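ORF 37 (Human herpesvirus 8 type M, PDB 3FHD) cuts DNA as both an endonuclease and an exonuclease, accepting double and single strands, and helps process branched viral DNA into unit-length genomes for packaging. Local coordinates at residues 66-69 against 70-74; 488-491 against 492-495; 57-60 against 61-65; 79-82 against 83-87; 125-128 against 129-133. All blocks are in the same frame, centred on the assembly; numbering follows the deposited sequence.

Contact 1 of 5, residues 66-69 against 70-74; sequences AKVR and DWCAQ
Val-68 meets two side chains of the next helical turn, both through CG1: it lies 4.0 Å from SG of Cys-72 and 4.2 Å from CE3 of Trp-71. That methyl stands anti to the backbone N (chi1 177°), which points it along the helix toward the following turn, while CG2 stays beside its own N. CB and SG of Cys-72 both draw close to the carbonyl of Val-68, and the same oxygen sits at the edge of the Trp-71 indole, near the ring plane. Behind these side chains run the i+4 bonds of the backbone. Cys-72 N gives the shortest, 2.8 Å to Val-68 O, with Asp-70 N to Ala-66 O at 2.9 Å and Trp-71 N to Lys-67 O at 3.2 Å. The next in line, Ala-73 N to Arg-69 O, is weak, its N-H...O angle only 126°. There the amide of Gln-74 turns back: NE2 donates to Trp-71 O over 3.1 Å, in the carbonyl plane and on a lone pair, and Gln-74 N reaches the same oxygen. Two donors from one residue thus grip one carbonyl of the last turn. Further out, the Trp-71 ring packs on Val-122 and Ala-123 of helix 122-130 and meets the Tyr-126 ring. On another flank the extended Arg-69 gives its NE to Lys-64 O and sets its guanidinium against Tyr-492 in a cation-pi contact. This is the C-terminal end of a short amphipathic alpha-helix, with one carbonyl near its end, that of Trp-71, taken by the side-chain amide of Gln-74.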
loop_
_atom_site.group_PDB
_atom_site.type_symbol
_atom_site.label_atom_id
_atom_site.label_comp_id
_atom_site.label_asym_id
_atom_site.label_seq_id
_atom_site.Cartn_x
_atom_site.Cartn_y
_atom_site.Cartn_z
ATOM N N ALA A 66 -20.010 24.278 4.203
ATOM C CA ALA A 66 -20.802 25.383 3.654
ATOM C C ALA A 66 -20.037 26.283 2.666
ATOM O O ALA A 66 -20.590 26.707 1.651
ATOM C CB ALA A 66 -21.419 26.225 4.795
ATOM N N LYS A 67 -18.767 26.549 2.952
ATOM C CA LYS A 67 -17.955 27.431 2.123
ATOM C C LYS A 67 -17.584 26.838 0.748
ATOM O O LYS A 67 -17.532 27.577 -0.228
ATOM C CB LYS A 67 -16.725 27.920 2.899
ATOM C CG LYS A 67 -17.048 28.729 4.174
ATOM C CD LYS A 67 -15.825 29.551 4.606
ATOM C CE LYS A 67 -16.096 30.504 5.766
ATOM N NZ LYS A 67 -15.433 30.082 7.050
ATOM N N VAL A 68 -17.366 25.521 0.660
ATOM C CA VAL A 68 -17.159 24.828 -0.641
ATOM C C VAL A 68 -18.479 24.753 -1.427
ATOM O O VAL A 68 -18.494 24.953 -2.650
ATOM C CB VAL A 68 -16.543 23.400 -0.470
ATOM C CG1 VAL A 68 -16.400 22.682 -1.829
ATOM C CG2 VAL A 68 -15.174 23.466 0.206
ATOM N N ARG A 69 -19.576 24.468 -0.709
ATOM C CA ARG A 69 -20.934 24.403 -1.278
ATOM C C ARG A 69 -21.332 25.726 -1.916
ATOM O O ARG A 69 -21.855 25.762 -3.041
ATOM C CB ARG A 69 -21.957 24.059 -0.187
ATOM C CG ARG A 69 -21.950 22.606 0.287
ATOM C CD ARG A 69 -23.015 22.430 1.371
ATOM N NE ARG A 69 -23.108 21.058 1.871
ATOM C CZ ARG A 69 -23.887 20.115 1.352
ATOM N NH1 ARG A 69 -24.628 20.352 0.268
ATOM N NH2 ARG A 69 -23.909 18.916 1.916
ATOM N N ASP A 70 -21.097 26.813 -1.167
ATOM C CA ASP A 70 -21.360 28.178 -1.609
ATOM C C ASP A 70 -20.568 28.582 -2.853
ATOM O O ASP A 70 -21.121 29.176 -3.775
ATOM C CB ASP A 70 -21.058 29.167 -0.473
ATOM C CG ASP A 70 -22.076 29.097 0.673
ATOM O OD1 ASP A 70 -23.110 28.392 0.559
ATOM O OD2 ASP A 70 -21.832 29.761 1.709
ATOM N N TRP A 71 -19.267 28.292 -2.842
ATOM C CA TRP A 71 -18.365 28.502 -3.980
ATOM C C TRP A 71 -18.829 27.694 -5.189
ATOM O O TRP A 71 -18.876 28.217 -6.308
ATOM C CB TRP A 71 -16.939 28.088 -3.564
ATOM C CG TRP A 71 -15.885 28.044 -4.650
ATOM C CD1 TRP A 71 -15.428 29.091 -5.404
ATOM C CD2 TRP A 71 -15.129 26.890 -5.067
ATOM N NE1 TRP A 71 -14.455 28.652 -6.279
ATOM C CE2 TRP A 71 -14.256 27.310 -6.093
ATOM C CE3 TRP A 71 -15.133 25.543 -4.692
ATOM C CZ2 TRP A 71 -13.383 26.431 -6.745
ATOM C CZ3 TRP A 71 -14.265 24.673 -5.328
ATOM C CH2 TRP A 71 -13.393 25.133 -6.353
ATOM N N CYS A 72 -19.184 26.428 -4.951
ATOM C CA CYS A 72 -19.611 25.506 -6.005
ATOM C C CYS A 72 -20.953 25.879 -6.616
ATOM O O CYS A 72 -21.247 25.485 -7.747
ATOM C CB CYS A 72 -19.649 24.049 -5.501
ATOM S SG CYS A 72 -18.037 23.335 -5.393
ATOM N N ALA A 73 -21.759 26.638 -5.869
ATOM C CA ALA A 73 -23.062 27.088 -6.355
ATOM C C ALA A 73 -22.940 28.045 -7.541
ATOM O O ALA A 73 -23.873 28.174 -8.310
ATOM C CB ALA A 73 -23.852 27.751 -5.225
ATOM N N GLN A 74 -21.797 28.713 -7.694
ATOM C CA GLN A 74 -21.610 29.699 -8.773
ATOM C C GLN A 74 -21.577 29.064 -10.168
ATOM O O GLN A 74 -20.976 28.007 -10.356
ATOM C CB GLN A 74 -20.316 30.466 -8.564
ATOM C CG GLN A 74 -20.312 31.330 -7.341
ATOM C CD GLN A 74 -18.964 31.953 -7.121
ATOM O OE1 GLN A 74 -18.745 33.105 -7.472
ATOM N NE2 GLN A 74 -18.038 31.185 -6.573
#

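Contact 2 of 5, residues 488-491 against 492-495; sequences DTFP and YIKW
Phe-490 and Ile-493 close a type I beta turn just where helix 468-489 ends, and the contact is a local one, apolar side chains folded round that turn. Phe-490 is the first residue to leave helical geometry. Its carbonyl accepts from Ile-493 N at 3.2 Å, the donor standing well above the carbonyl plane. Beneath that bond CD1 of Ile-493 presses on CB of Phe-490 at 3.8 Å. Tyr-492 reaches back over the turn because its CG sits between backbone N and carbonyl carbon (chi1 52°). Phe-490 C lies over one face of its ring, toward the rim, and the tyrosine OH comes to the edge of the Phe-490 ring, in plane, 3.7 Å from CD1. That hydroxyl is bonded to Leu-63 O, so the tyrosine also ties the turn to helix 59-64. The other branch of Ile-493, CG2, rests 3.6 Å above the centre of the Trp-495 indole, whose CZ2 in turn approaches CD2 of Phe-490 at 4.1 Å. The Phe-490 ring further packs on helix 59-64 and meets Phe-184 edge-to-face. Proline is common at the second position of a type I turn, and here Pro-491 holds it as the chain leaves helix 468-489.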
loop_
_atom_site.group_PDB
_atom_site.type_symbol
_atom_site.label_atom_id
_atom_site.label_comp_id
_atom_site.label_asym_id
_atom_site.label_seq_id
_atom_site.Cartn_x
_atom_site.Cartn_y
_atom_site.Cartn_z
ATOM N N ASP A 488 -22.241 11.213 -7.597
ATOM C CA ASP A 488 -23.436 10.829 -6.807
ATOM C C ASP A 488 -23.342 11.281 -5.356
ATOM O O ASP A 488 -24.357 11.594 -4.742
ATOM C CB ASP A 488 -23.714 9.323 -6.888
ATOM N N THR A 489 -22.117 11.373 -4.838
ATOM C CA THR A 489 -21.872 11.744 -3.439
ATOM C C THR A 489 -21.897 13.259 -3.243
ATOM O O THR A 489 -22.292 13.750 -2.183
ATOM C CB THR A 489 -20.538 11.133 -2.892
ATOM O OG1 THR A 489 -20.616 9.703 -2.988
ATOM C CG2 THR A 489 -20.312 11.466 -1.426
ATOM N N PHE A 490 -21.475 13.991 -4.257
ATOM C CA PHE A 490 -21.386 15.438 -4.156
ATOM C C PHE A 490 -22.043 15.955 -5.440
ATOM O O PHE A 490 -21.368 16.523 -6.306
ATOM C CB PHE A 490 -19.914 15.909 -4.043
ATOM C CG PHE A 490 -19.083 15.114 -3.051
ATOM C CD1 PHE A 490 -19.093 15.428 -1.692
ATOM C CD2 PHE A 490 -18.272 14.051 -3.490
ATOM C CE1 PHE A 490 -18.295 14.678 -0.747
ATOM C CE2 PHE A 490 -17.497 13.298 -2.568
ATOM C CZ PHE A 490 -17.528 13.634 -1.178
ATOM N N PRO A 491 -23.364 15.745 -5.564
ATOM C CA PRO A 491 -24.049 16.036 -6.827
ATOM C C PRO A 491 -24.152 17.537 -7.139
ATOM O O PRO A 491 -24.507 17.912 -8.271
ATOM C CB PRO A 491 -25.452 15.423 -6.627
ATOM C CG PRO A 491 -25.653 15.403 -5.135
ATOM C CD PRO A 491 -24.282 15.229 -4.526
ATOM N N TYR A 492 -23.867 18.371 -6.137
ATOM C CA TYR A 492 -23.940 19.834 -6.257
ATOM C C TYR A 492 -22.653 20.420 -6.828
ATOM O O TYR A 492 -22.556 21.641 -6.986
ATOM C CB TYR A 492 -24.228 20.488 -4.895
ATOM C CG TYR A 492 -23.284 20.026 -3.808
ATOM C CD1 TYR A 492 -23.613 18.927 -3.014
ATOM C CD2 TYR A 492 -22.042 20.641 -3.610
ATOM C CE1 TYR A 492 -22.767 18.466 -2.048
ATOM C CE2 TYR A 492 -21.169 20.181 -2.621
ATOM C CZ TYR A 492 -21.550 19.094 -1.849
ATOM O OH TYR A 492 -20.743 18.622 -0.874
ATOM N N ILE A 493 -21.657 19.564 -7.095
ATOM C CA ILE A 493 -20.371 19.998 -7.658
ATOM C C ILE A 493 -20.324 19.799 -9.175
ATOM O O ILE A 493 -20.478 18.673 -9.676
ATOM C CB ILE A 493 -19.130 19.266 -6.981
ATOM C CG1 ILE A 493 -19.022 19.601 -5.490
ATOM C CG2 ILE A 493 -17.804 19.663 -7.683
ATOM C CD1 ILE A 493 -17.788 18.961 -4.766
ATOM N N LYS A 494 -20.079 20.884 -9.912
ATOM C CA LYS A 494 -19.992 20.793 -11.363
ATOM C C LYS A 494 -18.637 20.280 -11.842
ATOM O O LYS A 494 -17.902 21.003 -12.510
ATOM C CB LYS A 494 -20.341 22.134 -12.019
ATOM C CG LYS A 494 -21.774 22.585 -11.766
ATOM C CD LYS A 494 -22.126 23.859 -12.552
ATOM C CE LYS A 494 -21.701 25.142 -11.819
ATOM N NZ LYS A 494 -22.388 25.321 -10.493
ATOM N N TRP A 495 -18.331 19.023 -11.498
ATOM C CA TRP A 495 -17.042 18.396 -11.793
ATOM C C TRP A 495 -16.694 18.552 -13.274
ATOM O O TRP A 495 -17.554 18.301 -14.146
ATOM C CB TRP A 495 -17.081 16.893 -11.479
ATOM C CG TRP A 495 -17.360 16.540 -10.058
ATOM C CD1 TRP A 495 -18.551 16.134 -9.524
ATOM C CD2 TRP A 495 -16.414 16.528 -8.989
ATOM N NE1 TRP A 495 -18.407 15.857 -8.183
ATOM C CE2 TRP A 495 -17.107 16.103 -7.822
ATOM C CE3 TRP A 495 -15.038 16.828 -8.903
ATOM C CZ2 TRP A 495 -16.481 15.984 -6.579
ATOM C CZ3 TRP A 495 -14.404 16.707 -7.648
ATOM C CH2 TRP A 495 -15.127 16.287 -6.509
#

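Contact 3 of 5, residues 57-60 against 61-65; sequences LSFS and KFLKH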
loop_
_atom_site.group_PDB
_atom_site.type_symbol
_atom_site.label_atom_id
_atom_site.label_comp_id
_atom_site.label_asym_id
_atom_site.label_seq_id
_atom_site.Cartn_x
_atom_site.Cartn_y
_atom_site.Cartn_z
ATOM N N LEU A 57 -11.432 15.946 9.374
ATOM C CA LEU A 57 -10.557 16.746 8.508
ATOM C C LEU A 57 -10.381 16.071 7.131
ATOM O O LEU A 57 -9.413 16.322 6.438
ATOM C CB LEU A 57 -9.213 16.973 9.201
ATOM C CG LEU A 57 -9.274 17.741 10.555
ATOM C CD1 LEU A 57 -7.867 18.086 11.028
ATOM C CD2 LEU A 57 -10.106 18.994 10.452
ATOM N N SER A 58 -11.327 15.207 6.773
ATOM C CA SER A 58 -11.302 14.419 5.525
ATOM C C SER A 58 -11.645 15.255 4.270
ATOM O O SER A 58 -12.284 16.293 4.368
ATOM C CB SER A 58 -12.316 13.270 5.670
ATOM O OG SER A 58 -13.633 13.792 5.676
ATOM N N PHE A 59 -11.279 14.766 3.097
ATOM C CA PHE A 59 -11.676 15.382 1.823
ATOM C C PHE A 59 -13.225 15.461 1.728
ATOM O O PHE A 59 -13.758 16.445 1.253
ATOM C CB PHE A 59 -11.123 14.520 0.683
ATOM C CG PHE A 59 -11.178 15.174 -0.728
ATOM C CD1 PHE A 59 -10.835 16.497 -0.936
ATOM C CD2 PHE A 59 -11.476 14.395 -1.843
ATOM C CE1 PHE A 59 -10.880 17.082 -2.236
ATOM C CE2 PHE A 59 -11.496 14.982 -3.171
ATOM C CZ PHE A 59 -11.167 16.305 -3.344
ATOM N N SER A 60 -13.927 14.418 2.168
ATOM C CA SER A 60 -15.401 14.386 2.097
ATOM C C SER A 60 -16.023 15.527 2.905
ATOM O O SER A 60 -16.898 16.247 2.393
ATOM C CB SER A 60 -15.945 13.007 2.519
ATOM O OG SER A 60 -15.414 11.968 1.680
ATOM N N LYS A 61 -15.567 15.713 4.150
ATOM C CA LYS A 61 -16.091 16.780 4.989
ATOM C C LYS A 61 -15.684 18.163 4.453
ATOM O O LYS A 61 -16.438 19.123 4.559
ATOM C CB LYS A 61 -15.639 16.606 6.442
ATOM C CG LYS A 61 -16.176 15.338 7.147
ATOM C CD LYS A 61 -17.688 15.312 7.256
ATOM C CE LYS A 61 -18.166 14.313 8.350
ATOM N NZ LYS A 61 -17.524 12.944 8.249
ATOM N N PHE A 62 -14.473 18.270 3.910
ATOM C CA PHE A 62 -14.068 19.463 3.162
ATOM C C PHE A 62 -15.111 19.831 2.049
ATOM O O PHE A 62 -15.607 20.957 1.991
ATOM C CB PHE A 62 -12.648 19.238 2.610
ATOM C CG PHE A 62 -12.168 20.313 1.676
ATOM C CD1 PHE A 62 -11.744 21.546 2.170
ATOM C CD2 PHE A 62 -12.115 20.078 0.319
ATOM C CE1 PHE A 62 -11.280 22.533 1.292
ATOM C CE2 PHE A 62 -11.660 21.060 -0.575
ATOM C CZ PHE A 62 -11.242 22.287 -0.085
ATOM N N LEU A 63 -15.459 18.879 1.183
ATOM C CA LEU A 63 -16.322 19.157 0.042
ATOM C C LEU A 63 -17.784 19.418 0.444
ATOM O O LEU A 63 -18.572 20.001 -0.334
ATOM C CB LEU A 63 -16.248 17.999 -0.968
ATOM C CG LEU A 63 -14.897 17.760 -1.629
ATOM C CD1 LEU A 63 -15.002 16.550 -2.579
ATOM C CD2 LEU A 63 -14.431 19.021 -2.342
ATOM N N LYS A 64 -18.128 19.006 1.663
ATOM C CA LYS A 64 -19.487 19.130 2.208
ATOM C C LYS A 64 -19.630 20.424 2.998
ATOM O O LYS A 64 -20.746 20.811 3.342
ATOM C CB LYS A 64 -19.828 17.934 3.119
ATOM C CG LYS A 64 -20.036 16.600 2.369
ATOM C CD LYS A 64 -21.493 16.373 2.083
ATOM C CE LYS A 64 -21.751 15.342 0.980
ATOM N NZ LYS A 64 -23.073 14.667 1.240
ATOM N N HIS A 65 -18.507 21.089 3.280
ATOM C CA HIS A 65 -18.520 22.326 4.106
ATOM C C HIS A 65 -19.347 23.426 3.423
ATOM O O HIS A 65 -19.374 23.501 2.197
ATOM C CB HIS A 65 -17.073 22.798 4.349
ATOM C CG HIS A 65 -16.942 23.862 5.401
ATOM N ND1 HIS A 65 -17.307 25.175 5.182
ATOM C CD2 HIS A 65 -16.473 23.814 6.674
ATOM C CE1 HIS A 65 -17.088 25.887 6.277
ATOM N NE2 HIS A 65 -16.589 25.083 7.200
HETATM O O HOH W 1 -14.982 12.067 7.043
#
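Phe-59 sets its ring beside Leu-63, one turn on. From CB, a chi1 of -167° takes CG to the side opposite the backbone N; the ring stands out from the helix and leans forward just enough for Leu-63 and Phe-62 to meet it. CD1 then lies 4.0 Å from CD2 of Phe-62. CE1 meets CD2 of Leu-63, also at 4.0 Å, while CE2 and CZ are each 3.9 Å from the other leucine methyl, CD1. That CD1 sits over one face of the ring, 14° off its normal, in a CH-pi contact, displaced somewhat toward the rim. The Phe-59 ring also takes a cation-pi contact from Arg-85 and meets Tyr-88, so the helix is wedged against helix 83-100. All this belongs to the first turn of helix 59-64, opened by Ser-58 at the N-cap. Its OG, held between backbone N and carbonyl carbon, accepts from Lys-61 N at 3.1 Å with the N-H pointing nearly straight at it, 166°. A water 2.6 Å from Ser-58 OG bridges to Lys-61, accepting from NZ; the lysine chain, bent at chi2 and chi4, folds back to bring its ammonium there. CG of Lys-61 passes close beside the same OG. Behind the cap, Ser-58 O accepts from Phe-62 N and Phe-59 O from Leu-63 N, the first regular turns of the backbone. Ser-60, pointing off another side of the helix, hands its OG to Asp-162. At the other end Lys-64 N to Ser-60 O is weak, and there His-65 caps the next helix, its ND1 taking Lys-67 N.

Contact 4 of 5, residues 79-82 against 83-87; sequences PSMP and ALRMA
Ser-80 O takes the shortest sound polar bond here, 2.9 Å from Leu-84 N, with the donor lying nearly along the C=O axis. Pro-82 O accepts from Met-86 N in the same manner at 3.0 Å. Between them these two carbonyls, one from the loop and one at the edge of helix 83-100, occupy N-H groups of its first turn. A cis peptide bond precedes Pro-82, and it turns the loop sharply just before the helix begins. Met-81 folds over this bend: with its chain bent at chi2 and chi3, SD comes 4.1 Å from CB of Leu-84 and CE 3.7 Å from CB of Arg-85, so thioether and methyl lie across two successive helical residues. Leu-84 also reaches the other way, its CD2 meeting CB of Pro-79 at 3.8 Å. Arg-85 starts toward the loop at CB but its guanidinium leads off to Leu-160 O, Asp-162 O and Gln-231 OE1. The chemistry is thus divided. Two carbonyls of the loop take the N-H groups of Leu-84 and Met-86, methionine, leucine and proline pack the bend with apolar contacts, and the one charge is carried off to three acceptors, which would probably steady it in a buried setting.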
loop_
_atom_site.group_PDB
_atom_site.type_symbol
_atom_site.label_atom_id
_atom_site.label_comp_id
_atom_site.label_asym_id
_atom_site.label_seq_id
_atom_site.Cartn_x
_atom_site.Cartn_y
_atom_site.Cartn_z
ATOM N N PRO A 79 -15.077 22.638 -10.773
ATOM C CA PRO A 79 -13.842 22.100 -10.183
ATOM C C PRO A 79 -13.272 20.863 -10.895
ATOM O O PRO A 79 -14.010 19.962 -11.323
ATOM C CB PRO A 79 -14.256 21.763 -8.744
ATOM C CG PRO A 79 -15.404 22.619 -8.484
ATOM C CD PRO A 79 -16.165 22.655 -9.785
ATOM N N SER A 80 -11.950 20.853 -11.014
ATOM C CA SER A 80 -11.204 19.836 -11.736
ATOM C C SER A 80 -10.301 19.045 -10.760
ATOM O O SER A 80 -9.879 19.588 -9.736
ATOM C CB SER A 80 -10.332 20.554 -12.770
ATOM O OG SER A 80 -9.480 19.667 -13.447
ATOM N N MET A 81 -10.020 17.780 -11.083
ATOM C CA MET A 81 -8.957 17.014 -10.428
ATOM C C MET A 81 -7.728 16.918 -11.351
ATOM O O MET A 81 -7.889 16.745 -12.575
ATOM C CB MET A 81 -9.450 15.624 -10.032
ATOM C CG MET A 81 -10.623 15.641 -9.039
ATOM S SD MET A 81 -10.202 16.079 -7.315
ATOM C CE MET A 81 -9.522 14.508 -6.761
ATOM N N PRO A 82 -6.509 17.016 -10.784
ATOM C CA PRO A 82 -6.210 16.979 -9.345
ATOM C C PRO A 82 -6.291 18.316 -8.573
ATOM O O PRO A 82 -5.968 18.329 -7.382
ATOM C CB PRO A 82 -4.783 16.471 -9.342
ATOM C CG PRO A 82 -4.180 17.146 -10.574
ATOM C CD PRO A 82 -5.276 17.167 -11.589
ATOM N N ALA A 83 -6.691 19.418 -9.222
ATOM C CA ALA A 83 -6.611 20.748 -8.611
ATOM C C ALA A 83 -7.364 20.857 -7.279
ATOM O O ALA A 83 -6.877 21.467 -6.332
ATOM C CB ALA A 83 -7.071 21.876 -9.615
ATOM N N LEU A 84 -8.561 20.285 -7.212
ATOM C CA LEU A 84 -9.348 20.397 -5.971
ATOM C C LEU A 84 -8.715 19.557 -4.815
ATOM O O LEU A 84 -8.769 19.940 -3.641
ATOM C CB LEU A 84 -10.809 20.013 -6.256
ATOM C CG LEU A 84 -11.827 20.122 -5.126
ATOM C CD1 LEU A 84 -11.778 21.510 -4.451
ATOM C CD2 LEU A 84 -13.238 19.783 -5.648
ATOM N N ARG A 85 -8.095 18.436 -5.170
ATOM C CA ARG A 85 -7.331 17.617 -4.205
ATOM C C ARG A 85 -6.108 18.396 -3.650
ATOM O O ARG A 85 -5.830 18.314 -2.447
ATOM C CB ARG A 85 -6.877 16.304 -4.881
ATOM C CG ARG A 85 -6.207 15.309 -3.932
ATOM C CD ARG A 85 -7.143 14.806 -2.858
ATOM N NE ARG A 85 -6.396 14.090 -1.805
ATOM C CZ ARG A 85 -6.945 13.336 -0.856
ATOM N NH1 ARG A 85 -8.245 13.116 -0.860
ATOM N NH2 ARG A 85 -6.163 12.759 0.060
ATOM N N MET A 86 -5.410 19.130 -4.531
ATOM C CA MET A 86 -4.289 20.019 -4.136
ATOM C C MET A 86 -4.783 21.104 -3.175
ATOM O O MET A 86 -4.165 21.331 -2.138
ATOM C CB MET A 86 -3.613 20.665 -5.364
ATOM C CG MET A 86 -2.711 19.711 -6.155
ATOM S SD MET A 86 -1.395 18.901 -5.202
ATOM C CE MET A 86 -1.637 17.296 -5.829
ATOM N N ALA A 87 -5.930 21.717 -3.495
ATOM C CA ALA A 87 -6.586 22.724 -2.616
ATOM C C ALA A 87 -6.873 22.141 -1.220
ATOM O O ALA A 87 -6.554 22.767 -0.193
ATOM C CB ALA A 87 -7.896 23.210 -3.252
#

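Contact 5 of 5, residues 125-128 against 129-133; sequences VYAA and CSQMN
Val-125 lays CG1 against the sulfur of Cys-129, 4.1 Å from SG, along the buried side of helix 122-130, whose last turn this is. A chi1 of 172° carries this methyl away from the valine's backbone N and forward along the helix. SG itself stays beside its own backbone N, which sets it near the carbonyl of Val-125 as well. Helix 83-100 covers this side: Val-125 packs on Tyr-90 and Phe-91, and Cys-129 on Met-86. One residue along, the Tyr-126 ring passes beside Ser-130, CE2 being 4.1 Å from CB of the serine. The hydroxyl of Tyr-126 is tied to Ser-80 N, so the ring spans from this helix to the loop before helix 83-100. In the backbone, Cys-129 N to Val-125 O, 2.9 Å, and Ser-130 N to Tyr-126 O, 2.7 Å, are regular i+4 bonds. The pattern then tightens, as at many helix C termini: Gln-131 N gives to Ala-128 O, three residues back, from 71° above the carbonyl plane, and Met-132 N likewise reaches back to Cys-129 O. Met-132 packs on Val-113 and on helix 134-147, where Asn-133 serves as N-cap, OD1 accepting from Gln-136 N. On the outer side Gln-131, extended beyond CG, lies alongside the preceding turn, its CG 3.4 Å from Ala-127 O.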
loop_
_atom_site.group_PDB
_atom_site.type_symbol
_atom_site.label_atom_id
_atom_site.label_comp_id
_atom_site.label_asym_id
_atom_site.label_seq_id
_atom_site.Cartn_x
_atom_site.Cartn_y
_atom_site.Cartn_z
ATOM N N VAL A 125 -7.437 29.768 -3.308
ATOM C CA VAL A 125 -6.613 28.578 -3.154
ATOM C C VAL A 125 -6.819 27.667 -4.361
ATOM O O VAL A 125 -5.839 27.252 -5.003
ATOM C CB VAL A 125 -6.922 27.839 -1.838
ATOM C CG1 VAL A 125 -6.215 26.500 -1.781
ATOM C CG2 VAL A 125 -6.484 28.728 -0.666
ATOM N N TYR A 126 -8.090 27.429 -4.718
ATOM C CA TYR A 126 -8.392 26.604 -5.886
ATOM C C TYR A 126 -7.754 27.138 -7.181
ATOM O O TYR A 126 -7.167 26.366 -7.940
ATOM C CB TYR A 126 -9.908 26.372 -6.084
ATOM C CG TYR A 126 -10.119 25.545 -7.319
ATOM C CD1 TYR A 126 -10.037 24.141 -7.264
ATOM C CD2 TYR A 126 -10.285 26.155 -8.553
ATOM C CE1 TYR A 126 -10.159 23.390 -8.397
ATOM C CE2 TYR A 126 -10.418 25.415 -9.713
ATOM C CZ TYR A 126 -10.345 24.032 -9.619
ATOM O OH TYR A 126 -10.464 23.291 -10.755
ATOM N N ALA A 127 -7.912 28.433 -7.453
ATOM C CA ALA A 127 -7.356 29.050 -8.651
ATOM C C ALA A 127 -5.822 28.850 -8.720
ATOM O O ALA A 127 -5.291 28.425 -9.739
ATOM C CB ALA A 127 -7.731 30.505 -8.728
ATOM N N ALA A 128 -5.139 29.124 -7.621
ATOM C CA ALA A 128 -3.675 28.968 -7.545
ATOM C C ALA A 128 -3.255 27.500 -7.723
ATOM O O ALA A 128 -2.254 27.198 -8.408
ATOM C CB ALA A 128 -3.147 29.523 -6.218
ATOM N N CYS A 129 -3.999 26.596 -7.086
ATOM C CA CYS A 129 -3.789 25.152 -7.290
ATOM C C CYS A 129 -4.050 24.731 -8.731
ATOM O O CYS A 129 -3.323 23.907 -9.272
ATOM C CB CYS A 129 -4.627 24.326 -6.316
ATOM S SG CYS A 129 -3.995 24.488 -4.643
ATOM N N SER A 130 -5.068 25.328 -9.366
ATOM C CA SER A 130 -5.340 25.042 -10.766
ATOM C C SER A 130 -4.176 25.418 -11.687
ATOM O O SER A 130 -4.073 24.899 -12.816
ATOM C CB SER A 130 -6.607 25.770 -11.224
ATOM O OG SER A 130 -7.032 25.218 -12.457
ATOM N N GLN A 131 -3.319 26.329 -11.215
ATOM C CA GLN A 131 -2.212 26.883 -12.012
ATOM C C GLN A 131 -0.868 26.174 -11.741
ATOM O O GLN A 131 0.169 26.540 -12.317
ATOM C CB GLN A 131 -2.100 28.400 -11.753
ATOM C CG GLN A 131 -3.250 29.222 -12.330
ATOM C CD GLN A 131 -3.363 30.623 -11.717
ATOM O OE1 GLN A 131 -2.373 31.202 -11.262
ATOM N NE2 GLN A 131 -4.582 31.175 -11.713
ATOM N N MET A 132 -0.882 25.160 -10.872
ATOM C CA MET A 132 0.338 24.385 -10.577
ATOM C C MET A 132 0.769 23.534 -11.768
ATOM O O MET A 132 -0.060 23.080 -12.520
ATOM C CB MET A 132 0.136 23.446 -9.379
ATOM C CG MET A 132 -0.202 24.122 -8.078
ATOM S SD MET A 132 -0.569 22.893 -6.782
ATOM C CE MET A 132 1.100 22.301 -6.465
ATOM N N ASN A 133 2.073 23.332 -11.932
ATOM C CA ASN A 133 2.570 22.363 -12.901
ATOM C C ASN A 133 2.733 20.972 -12.234
ATOM O O ASN A 133 2.550 20.850 -11.011
ATOM C CB ASN A 133 3.853 22.860 -13.573
ATOM C CG ASN A 133 4.988 23.125 -12.593
ATOM O OD1 ASN A 133 5.364 22.269 -11.807
ATOM N ND2 ASN A 133 5.590 24.296 -12.695
#

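How the contacts relate
From the N terminus, contact 3 starts helix 59-64, and contact 1 follows on helix 66-72; Val-68 CG2 packed against Phe-62 O joins the two. Contact 4 then opens helix 83-100, contact 5 ends helix 122-130, and contact 2 leaves helix 468-489 far along the chain. All five are local turns in series, so none nests in or crosses another. In space they gather on one side of the chain's centre, away from the magnesium site. Contact 2 brings the C-terminal part back to the N-terminal helices, with Lys-494 NZ on Cys-72 O and Trp-495 on Leu-84. Contacts 4 and 5 lie about 8 Å apart between centres, whereas contact 2 does not touch contact 5.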